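Local coordinates for uncharacterized protein (Bacteroides eggerthii DSM 20697, PDB 4ECO), which is of unknown function but, as a leucine-rich repeat protein, probably serves as a scaffold for binding other proteins, at residues G551-R556 against I594-N599; S159-D164 against L568-I573. All blocks are in the same frame, centred on the assembly; numbering follows the deposited sequence.

Interaction 1: residues G551-R556 against I594-N599; sequences GNRTLR and IKDNPN
Arg553 and Asp596 meet in a salt bridge that joins the loops of two turns with a third turn between them, near the C-terminal end of the chain. The shortest link runs from Arg553 NH2 to Asp596 OD2, 2.7 Å, on the syn side of the carboxylate. It is not a flat, paired arrangement: the guanidinium and carboxylate planes stand 79° apart, and OD2 lies tilted from the guanidinium plane. Asp596 OD1 receives weak bonds from both NH2 (3.1 Å) and NH1 of Arg553, so the acid sits at the terminal-nitrogen end of the arginine. A further weak bond takes Arg553 NH1 to the backbone O of Asp596 at 3.1 Å, tying the charged group to main chain as well as side chain. The arginine chain is extended from CG to NE and spans the distance between the loops.

Further out, Arg553 NH1 also donates to Asn576 O and Asp596 OD2 is bonded to Ser575 OG, so the loop between the two helps to hold both ions. Within 594-599, Asn597 ND2 donates a nearly straight hydrogen bond to Ile594 O at 3.0 Å, from above the carbonyl plane, closing the turn that contains Asp596. Such polar links between loops are in keeping with a leucine-rich repeat solenoid, here on its surface and skipping over the turn of strand 570-572.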
# COMPACT_ATOMS: atom_id res chain seq x y z
N GLY A 551 19.23 -30.29 15.04
CA GLY A 551 18.85 -30.62 13.67
C GLY A 551 18.32 -32.03 13.44
O GLY A 551 18.31 -32.52 12.31
N ASN A 552 17.88 -32.68 14.52
CA ASN A 552 17.33 -34.02 14.44
C ASN A 552 15.85 -33.94 14.08
O ASN A 552 15.16 -32.99 14.47
CB ASN A 552 17.53 -34.77 15.76
CG ASN A 552 18.97 -34.86 16.25
OD1 ASN A 552 19.21 -34.92 17.45
ND2 ASN A 552 19.95 -34.82 15.34
N ARG A 553 15.37 -34.93 13.31
CA ARG A 553 13.97 -35.03 12.88
C ARG A 553 13.18 -35.58 14.05
O ARG A 553 13.26 -36.79 14.35
CB ARG A 553 13.83 -35.90 11.62
CG ARG A 553 14.58 -35.35 10.43
CD ARG A 553 14.08 -36.00 9.18
NE ARG A 553 14.74 -35.47 7.98
CZ ARG A 553 14.33 -35.70 6.74
NH1 ARG A 553 13.24 -36.43 6.51
NH2 ARG A 553 15.00 -35.20 5.72
N THR A 554 12.47 -34.68 14.74
CA THR A 554 11.71 -34.98 15.96
C THR A 554 10.41 -35.74 15.74
O THR A 554 10.09 -36.56 16.59
CB THR A 554 11.38 -33.68 16.72
OG1 THR A 554 10.80 -32.73 15.82
CG2 THR A 554 12.59 -33.07 17.41
N LEU A 555 9.65 -35.48 14.64
CA LEU A 555 8.34 -36.12 14.46
C LEU A 555 8.43 -37.47 13.76
O LEU A 555 8.67 -37.57 12.56
CB LEU A 555 7.36 -35.22 13.72
CG LEU A 555 5.89 -35.63 13.76
CD1 LEU A 555 5.33 -35.59 15.18
CD2 LEU A 555 5.07 -34.75 12.84
N ARG A 556 8.19 -38.52 14.56
CA ARG A 556 8.23 -39.91 14.15
C ARG A 556 6.81 -40.53 14.21
O ARG A 556 6.56 -41.57 13.57
CB ARG A 556 9.23 -40.70 15.02
CG ARG A 556 10.68 -40.22 14.82
CD ARG A 556 11.66 -40.70 15.86
NE ARG A 556 12.04 -42.08 15.62
CZ ARG A 556 12.57 -42.88 16.54
NH1 ARG A 556 12.77 -42.45 17.78
NH2 ARG A 556 12.88 -44.14 16.24
N ILE A 594 3.74 -36.58 1.87
CA ILE A 594 4.45 -37.51 2.75
C ILE A 594 5.91 -37.60 2.30
O ILE A 594 6.65 -38.45 2.81
CB ILE A 594 3.78 -38.92 2.79
CG1 ILE A 594 3.65 -39.55 1.37
CG2 ILE A 594 2.45 -38.88 3.56
CD1 ILE A 594 3.40 -41.03 1.31
N LYS A 595 6.32 -36.75 1.34
CA LYS A 595 7.64 -36.78 0.71
C LYS A 595 8.73 -36.58 1.74
O LYS A 595 8.55 -35.83 2.68
CB LYS A 595 7.74 -35.74 -0.42
CG LYS A 595 8.86 -36.01 -1.40
CD LYS A 595 8.79 -35.10 -2.62
CE LYS A 595 9.96 -35.24 -3.57
NZ LYS A 595 10.00 -36.58 -4.23
N ASP A 596 9.85 -37.31 1.57
CA ASP A 596 11.02 -37.28 2.43
C ASP A 596 10.64 -37.73 3.86
O ASP A 596 10.67 -36.96 4.81
CB ASP A 596 11.71 -35.90 2.42
CG ASP A 596 13.00 -35.80 3.20
OD1 ASP A 596 13.66 -36.84 3.41
OD2 ASP A 596 13.37 -34.67 3.59
N ASN A 597 10.25 -39.00 3.96
CA ASN A 597 9.93 -39.74 5.19
C ASN A 597 10.45 -41.12 4.91
O ASN A 597 9.69 -42.02 4.54
CB ASN A 597 8.42 -39.68 5.52
CG ASN A 597 7.98 -38.45 6.27
OD1 ASN A 597 8.28 -38.28 7.44
ND2 ASN A 597 7.15 -37.63 5.64
N PRO A 598 11.79 -41.27 4.86
CA PRO A 598 12.38 -42.54 4.40
C PRO A 598 11.99 -43.80 5.18
O PRO A 598 12.18 -44.89 4.65
CB PRO A 598 13.89 -42.29 4.54
CG PRO A 598 14.00 -41.15 5.50
CD PRO A 598 12.85 -40.28 5.14
N ASN A 599 11.45 -43.68 6.40
CA ASN A 599 11.13 -44.89 7.15
C ASN A 599 9.61 -45.09 7.30
O ASN A 599 9.19 -45.88 8.15
CB ASN A 599 11.80 -44.86 8.52
CG ASN A 599 13.30 -44.73 8.41
OD1 ASN A 599 13.97 -45.55 7.77
ND2 ASN A 599 13.84 -43.66 8.95

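Interaction 2: residues S159-D164 against L568-I573; sequences SDLIKD and LTQLQI
On the strand-lined face of the leucine-rich repeat solenoid, the start of helix 160-168 lies against strand 570-572, and Leu161 is the residue of the helix that packs on the strand's glutamines. Its CD1 methyl touches the amide end of Gln570, 3.5 Å from CD, with OE1 and CG of the same glutamine close by. The two side chains slide past each other in opposite directions, so the leucine lies alongside the glutamine. Gln570 sets CG anti to its backbone N (chi1 -179°) and stays extended beyond it, which carries the amide out to the helix. Gln572 comes in beside it, its NE2 lying 3.9 Å from Leu161 CB.

The two glutamines are two residues apart on one strand and point the same way, while Leu571 between them turns away from the helix, into the interior of the solenoid as repeat leucines do. Gln572 NE2 donates to Gln570 OE1 over 3.0 Å in the carbonyl plane, a bent bond that probably sets the turn of the Gln570 amide and places its NE2 on the side of Asp164. There Asp164 OD2 is 3.9 Å away, too long for a hydrogen bond. The axes of segments 160-164 and 570-572 are nearly antiparallel (171°) and approach to 10.5 Å. Ser159 is the N-cap: its OG accepts from Ile162 N at 3.3 Å and is also hydrogen-bonded to Asp519, which packs against Leu161 and Ile162.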
# COMPACT_ATOMS: atom_id res chain seq x y z
N SER A 159 0.85 -19.03 4.74
CA SER A 159 1.39 -20.11 3.93
C SER A 159 0.41 -20.49 2.83
O SER A 159 -0.80 -20.23 2.94
CB SER A 159 1.68 -21.33 4.80
OG SER A 159 0.49 -21.91 5.31
N ASP A 160 0.92 -21.14 1.78
CA ASP A 160 0.09 -21.60 0.69
C ASP A 160 -1.02 -22.46 1.22
O ASP A 160 -2.16 -22.23 0.84
CB ASP A 160 0.94 -22.31 -0.36
CG ASP A 160 1.77 -21.33 -1.17
OD1 ASP A 160 1.30 -20.17 -1.39
OD2 ASP A 160 2.88 -21.70 -1.58
N LEU A 161 -0.72 -23.34 2.22
CA LEU A 161 -1.72 -24.22 2.84
C LEU A 161 -2.89 -23.39 3.40
O LEU A 161 -4.05 -23.60 3.01
CB LEU A 161 -1.08 -25.08 3.94
CG LEU A 161 -2.01 -25.89 4.86
CD1 LEU A 161 -2.75 -26.93 4.10
CD2 LEU A 161 -1.23 -26.61 5.86
N ILE A 162 -2.57 -22.39 4.24
CA ILE A 162 -3.55 -21.54 4.90
C ILE A 162 -4.30 -20.69 3.85
O ILE A 162 -5.53 -20.66 3.89
CB ILE A 162 -2.89 -20.71 6.03
CG1 ILE A 162 -2.66 -21.67 7.21
CG2 ILE A 162 -3.78 -19.54 6.47
CD1 ILE A 162 -1.91 -21.19 8.22
N LYS A 163 -3.57 -20.09 2.87
CA LYS A 163 -4.18 -19.29 1.80
C LYS A 163 -5.15 -20.17 0.96
O LYS A 163 -6.27 -19.72 0.71
CB LYS A 163 -3.14 -18.60 0.90
CG LYS A 163 -2.35 -17.48 1.63
CD LYS A 163 -1.53 -16.56 0.72
CE LYS A 163 -0.35 -17.21 0.06
NZ LYS A 163 0.70 -16.21 -0.29
N ASP A 164 -4.78 -21.43 0.62
CA ASP A 164 -5.67 -22.33 -0.12
C ASP A 164 -6.99 -22.55 0.64
O ASP A 164 -8.06 -22.42 0.02
CB ASP A 164 -5.01 -23.69 -0.42
CG ASP A 164 -3.81 -23.68 -1.38
OD1 ASP A 164 -3.62 -22.66 -2.08
OD2 ASP A 164 -3.04 -24.67 -1.38
N LEU A 568 -11.20 -32.52 6.59
CA LEU A 568 -9.78 -32.44 6.18
C LEU A 568 -9.56 -32.93 4.76
O LEU A 568 -9.90 -34.07 4.46
CB LEU A 568 -8.87 -33.21 7.15
CG LEU A 568 -7.38 -32.95 7.00
CD1 LEU A 568 -6.94 -31.80 7.85
CD2 LEU A 568 -6.61 -34.18 7.34
N THR A 569 -8.98 -32.07 3.90
CA THR A 569 -8.69 -32.41 2.50
C THR A 569 -7.19 -32.24 2.17
O THR A 569 -6.73 -32.76 1.15
CB THR A 569 -9.56 -31.64 1.50
OG1 THR A 569 -9.33 -30.24 1.61
CG2 THR A 569 -11.03 -31.97 1.63
N GLN A 570 -6.41 -31.62 3.05
CA GLN A 570 -4.99 -31.45 2.79
C GLN A 570 -4.16 -31.66 4.06
O GLN A 570 -4.35 -30.96 5.06
CB GLN A 570 -4.72 -30.05 2.18
CG GLN A 570 -3.25 -29.78 1.85
CD GLN A 570 -2.99 -28.58 0.99
OE1 GLN A 570 -1.85 -28.15 0.85
NE2 GLN A 570 -4.03 -27.99 0.40
N LEU A 571 -3.20 -32.61 3.99
CA LEU A 571 -2.28 -32.91 5.07
C LEU A 571 -0.86 -32.86 4.57
O LEU A 571 -0.49 -33.63 3.68
CB LEU A 571 -2.55 -34.27 5.73
CG LEU A 571 -1.51 -34.74 6.75
CD1 LEU A 571 -1.46 -33.83 8.00
CD2 LEU A 571 -1.74 -36.18 7.14
N GLN A 572 -0.05 -32.00 5.19
CA GLN A 572 1.36 -31.86 4.87
C GLN A 572 2.17 -32.35 6.04
O GLN A 572 2.17 -31.70 7.08
CB GLN A 572 1.69 -30.41 4.54
CG GLN A 572 0.95 -29.84 3.35
CD GLN A 572 1.43 -28.44 3.05
OE1 GLN A 572 2.25 -27.86 3.77
NE2 GLN A 572 0.92 -27.85 1.98
N ILE A 573 2.83 -33.51 5.89
CA ILE A 573 3.64 -34.13 6.95
C ILE A 573 5.03 -34.54 6.39
O ILE A 573 5.76 -35.30 7.02
CB ILE A 573 2.85 -35.33 7.57
CG1 ILE A 573 3.39 -35.75 8.94
CG2 ILE A 573 2.63 -36.51 6.58
CD1 ILE A 573 2.42 -36.54 9.81

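In the fold
Interactions 1 and 2 have centres 18 Å apart and meet through Ile573 with Ile594 and Asn597. Asn597 ND2 lies 3.0 Å from Ile573 O, a probable hydrogen bond, and Ile594 CG2 packs on Ile573 CG2 at 3.8 Å. Strand 570-572 faces helix 160-168 in interaction 2, while the chain just beyond it runs into the loop that supports interaction 1. The strand is flanked by its parallel neighbours 540-542 and 591-593, each of which leads towards one loop of interaction 1. Interaction 1 bridges loops of nearby turns, 38 residues apart; interaction 2 brings together segments 404 residues apart.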